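PDB 4UDN: periplasmic solute binding protein from Candidatus liberibacter, which probably captures zinc or manganese ions in the periplasm and delivers them to a membrane transporter for uptake into the cell. Local coordinates for residues N60-E65 with T83-I88. Sequence-based numbering, arbitrary orientation.
Sequences NGLHLE and TVTDGI
Thr85 meets the backbone of Asn60 where two loops leave the carboxyl ends of neighbouring parallel strands, 56-59 and 80-83, in the N-terminal lobe of this ZnuA-like solute-binding protein. As is usual in such alpha/beta lobes, the ligand site gathers near these loops: the Asn60 side chain lies about 7 Å from that of His106, which binds zinc and manganese.

A single hydrogen bond joins the two segments, from Thr85 OG1 to Asn60 O; the 2.4 Å between them is shorter than such a bond normally is, so the exact length is doubtful. The Thr85 rotation (chi1 53°) turns OG1 to Asn60 O, with CG2 beside the same oxygen.

Van der Waals contacts lie beside this bond. The methyl Thr85 CG2 lies 3.7 Å from the amide oxygen Asn60 OD1, while Leu62 passes at a slant, its CG beside Thr85 OG1 and its CD1 4.1 Å from Thr85 CG2. Val84 CG2 approaches Asn60 CA, and the Val84 side chain also packs on helix 111-128. Gly61, with positive phi, comes near Thr83, their CA atoms 5.3 Å apart, and presents only backbone to Thr83 CB and Thr85 OG1.

Polar bonds within 60-65 fix its shape. Glu65 reaches back with both carboxylate oxygens: OE2 accepts from Asn60 N at 2.8 Å, and OE1 offers its syn lone pair to Gly61 N. Gly61 to Leu64 form a type I' turn; in 83-88 a type I turn (Thr83-Asp86) overlaps a type II turn (Thr85-Ile88). The Asn60 amide has outside partners in Tyr117 OH for OD1 and Pro105 O for ND2. Gly61 O accepts two donors from opposite faces of its carbonyl plane, Leu64 N at 3.1 Å and Asn60 ND2 at 3.2 Å.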
ATOM      1  N   ASN A  60      -5.632   0.586  -8.168  1.00 18.44           N
ATOM      2  CA  ASN A  60      -5.950   0.430  -6.776  1.00 19.14           C
ATOM      3  C   ASN A  60      -7.387   0.854  -6.490  1.00 20.53           C
ATOM      4  O   ASN A  60      -8.048   0.262  -5.651  1.00 22.69           O
ATOM      5  CB  ASN A  60      -5.025   1.340  -5.963  1.00 21.88           C
ATOM      6  CG  ASN A  60      -5.027   1.022  -4.477  1.00 17.91           C
ATOM      7  OD1 ASN A  60      -4.495   0.000  -4.056  1.00 21.64           O
ATOM      8  ND2 ASN A  60      -5.537   1.928  -3.680  1.00 20.28           N
ATOM      9  N   GLY A  61      -7.860   1.897  -7.173  1.00 17.52           N
ATOM     10  CA  GLY A  61      -9.058   2.607  -6.724  1.00 16.41           C
ATOM     11  C   GLY A  61      -8.755   3.379  -5.453  1.00 18.32           C
ATOM     12  O   GLY A  61      -7.602   3.759  -5.209  1.00 15.16           O
ATOM     13  N   LEU A  62      -9.777   3.604  -4.623  1.00 18.59           N
ATOM     14  CA  LEU A  62      -9.627   4.461  -3.442  1.00 18.95           C
ATOM     15  C   LEU A  62      -8.922   5.787  -3.796  1.00 18.70           C
ATOM     16  O   LEU A  62      -8.160   6.353  -2.996  1.00 19.63           O
ATOM     17  CB  LEU A  62      -8.906   3.697  -2.303  1.00 19.07           C
ATOM     18  CG  LEU A  62      -9.522   2.311  -1.966  1.00 20.74           C
ATOM     19  CD1 LEU A  62      -8.815   1.604  -0.798  1.00 17.86           C
ATOM     20  CD2 LEU A  62     -11.012   2.471  -1.683  1.00 18.21           C
ATOM     21  N   HIS A  63      -9.195   6.256  -5.016  1.00 19.67           N
ATOM     22  CA  HIS A  63      -8.768   7.563  -5.542  1.00 21.35           C
ATOM     23  C   HIS A  63      -7.271   7.745  -5.679  1.00 22.23           C
ATOM     24  O   HIS A  63      -6.803   8.875  -5.865  1.00 17.76           O
ATOM     25  CB  HIS A  63      -9.380   8.699  -4.712  1.00 29.43           C
ATOM     26  CG  HIS A  63     -10.861   8.794  -4.845  1.00 30.96           C
ATOM     27  ND1 HIS A  63     -11.531   9.992  -4.811  1.00 36.80           N
ATOM     28  CD2 HIS A  63     -11.802   7.842  -5.056  1.00 42.18           C
ATOM     29  CE1 HIS A  63     -12.824   9.776  -4.976  1.00 41.03           C
ATOM     30  NE2 HIS A  63     -13.015   8.480  -5.127  1.00 44.33           N
ATOM     31  N   LEU A  64      -6.518   6.645  -5.628  1.00 21.52           N
ATOM     32  CA  LEU A  64      -5.059   6.732  -5.736  1.00 21.58           C
ATOM     33  C   LEU A  64      -4.664   7.272  -7.107  1.00 21.70           C
ATOM     34  O   LEU A  64      -3.664   7.989  -7.224  1.00 21.15           O
ATOM     35  CB  LEU A  64      -4.416   5.351  -5.526  1.00 21.75           C
ATOM     36  CG  LEU A  64      -2.886   5.329  -5.676  1.00 22.68           C
ATOM     37  CD1 LEU A  64      -2.224   5.942  -4.461  1.00 23.03           C
ATOM     38  CD2 LEU A  64      -2.398   3.915  -5.889  1.00 26.42           C
ATOM     39  N   GLU A  65      -5.438   6.891  -8.133  1.00 19.89           N
ATOM     40  CA  GLU A  65      -5.127   7.253  -9.498  1.00 24.04           C
ATOM     41  C   GLU A  65      -5.879   8.507  -9.988  1.00 26.01           C
ATOM     42  O   GLU A  65      -5.851   8.820 -11.175  1.00 27.24           O
ATOM     43  CB  GLU A  65      -5.441   6.067 -10.427  1.00 25.16           C
ATOM     44  CG  GLU A  65      -4.544   4.850 -10.216  1.00 25.57           C
ATOM     45  CD  GLU A  65      -5.063   3.865  -9.182  1.00 23.55           C
ATOM     46  OE1 GLU A  65      -6.247   3.943  -8.790  1.00 23.54           O
ATOM     47  OE2 GLU A  65      -4.278   2.984  -8.785  1.00 23.65           O
ATOM     48  N   THR A  83     -10.434  -2.397 -10.642  1.00 18.47           N
ATOM     49  CA  THR A  83      -9.989  -1.884  -9.365  1.00 20.31           C
ATOM     50  C   THR A  83      -9.799  -3.090  -8.439  1.00 20.06           C
ATOM     51  O   THR A  83     -10.736  -3.833  -8.112  1.00 18.24           O
ATOM     52  CB  THR A  83     -10.914  -0.811  -8.752  1.00 22.39           C
ATOM     53  OG1 THR A  83     -11.911  -1.430  -7.953  1.00 33.31           O
ATOM     54  CG2 THR A  83     -11.558   0.026  -9.792  1.00 20.04           C
ATOM     55  N   VAL A  84      -8.552  -3.295  -8.044  1.00 20.11           N
ATOM     56  CA  VAL A  84      -8.177  -4.491  -7.332  1.00 18.68           C
ATOM     57  C   VAL A  84      -8.474  -4.443  -5.834  1.00 19.23           C
ATOM     58  O   VAL A  84      -8.251  -5.420  -5.135  1.00 18.00           O
ATOM     59  CB  VAL A  84      -6.700  -4.817  -7.556  1.00 18.59           C
ATOM     60  CG1 VAL A  84      -6.403  -4.935  -9.058  1.00 20.75           C
ATOM     61  CG2 VAL A  84      -5.816  -3.798  -6.874  1.00 19.02           C
ATOM     62  N   THR A  85      -8.944  -3.300  -5.345  1.00 21.17           N
ATOM     63  CA  THR A  85      -9.461  -3.194  -3.984  1.00 22.11           C
ATOM     64  C   THR A  85     -10.972  -3.513  -3.822  1.00 25.49           C
ATOM     65  O   THR A  85     -11.513  -3.347  -2.728  1.00 28.95           O
ATOM     66  CB  THR A  85      -9.209  -1.791  -3.426  1.00 19.20           C
ATOM     67  OG1 THR A  85      -9.732  -0.831  -4.342  1.00 14.90           O
ATOM     68  CG2 THR A  85      -7.707  -1.550  -3.188  1.00 16.83           C
ATOM     69  N   ASP A  86     -11.659  -3.953  -4.876  1.00 23.70           N
ATOM     70  CA  ASP A  86     -13.060  -4.432  -4.735  1.00 28.18           C
ATOM     71  C   ASP A  86     -13.259  -5.385  -3.539  1.00 27.08           C
ATOM     72  O   ASP A  86     -12.457  -6.286  -3.318  1.00 27.55           O
ATOM     73  CB  ASP A  86     -13.531  -5.146  -6.011  1.00 28.77           C
ATOM     74  CG  ASP A  86     -13.857  -4.185  -7.136  1.00 42.27           C
ATOM     75  OD1 ASP A  86     -13.955  -2.956  -6.873  1.00 41.84           O
ATOM     76  OD2 ASP A  86     -14.008  -4.662  -8.291  1.00 50.12           O
ATOM     77  N   GLY A  87     -14.339  -5.171  -2.783  1.00 29.02           N
ATOM     78  CA  GLY A  87     -14.629  -5.937  -1.568  1.00 26.12           C
ATOM     79  C   GLY A  87     -13.969  -5.412  -0.293  1.00 27.54           C
ATOM     80  O   GLY A  87     -14.134  -5.994   0.767  1.00 33.47           O
ATOM     81  N   ILE A  88     -13.206  -4.332  -0.390  1.00 25.71           N
ATOM     82  CA  ILE A  88     -12.512  -3.788   0.751  1.00 23.54           C
ATOM     83  C   ILE A  88     -13.252  -2.550   1.185  1.00 27.42           C
ATOM     84  O   ILE A  88     -13.359  -1.572   0.438  1.00 28.15           O
ATOM     85  CB  ILE A  88     -11.076  -3.390   0.436  1.00 19.44           C
ATOM     86  CG1 ILE A  88     -10.259  -4.614   0.037  1.00 19.32           C
ATOM     87  CG2 ILE A  88     -10.451  -2.687   1.639  1.00 20.69           C
ATOM     88  CD1 ILE A  88      -8.777  -4.348  -0.133  1.00 19.57           C
TER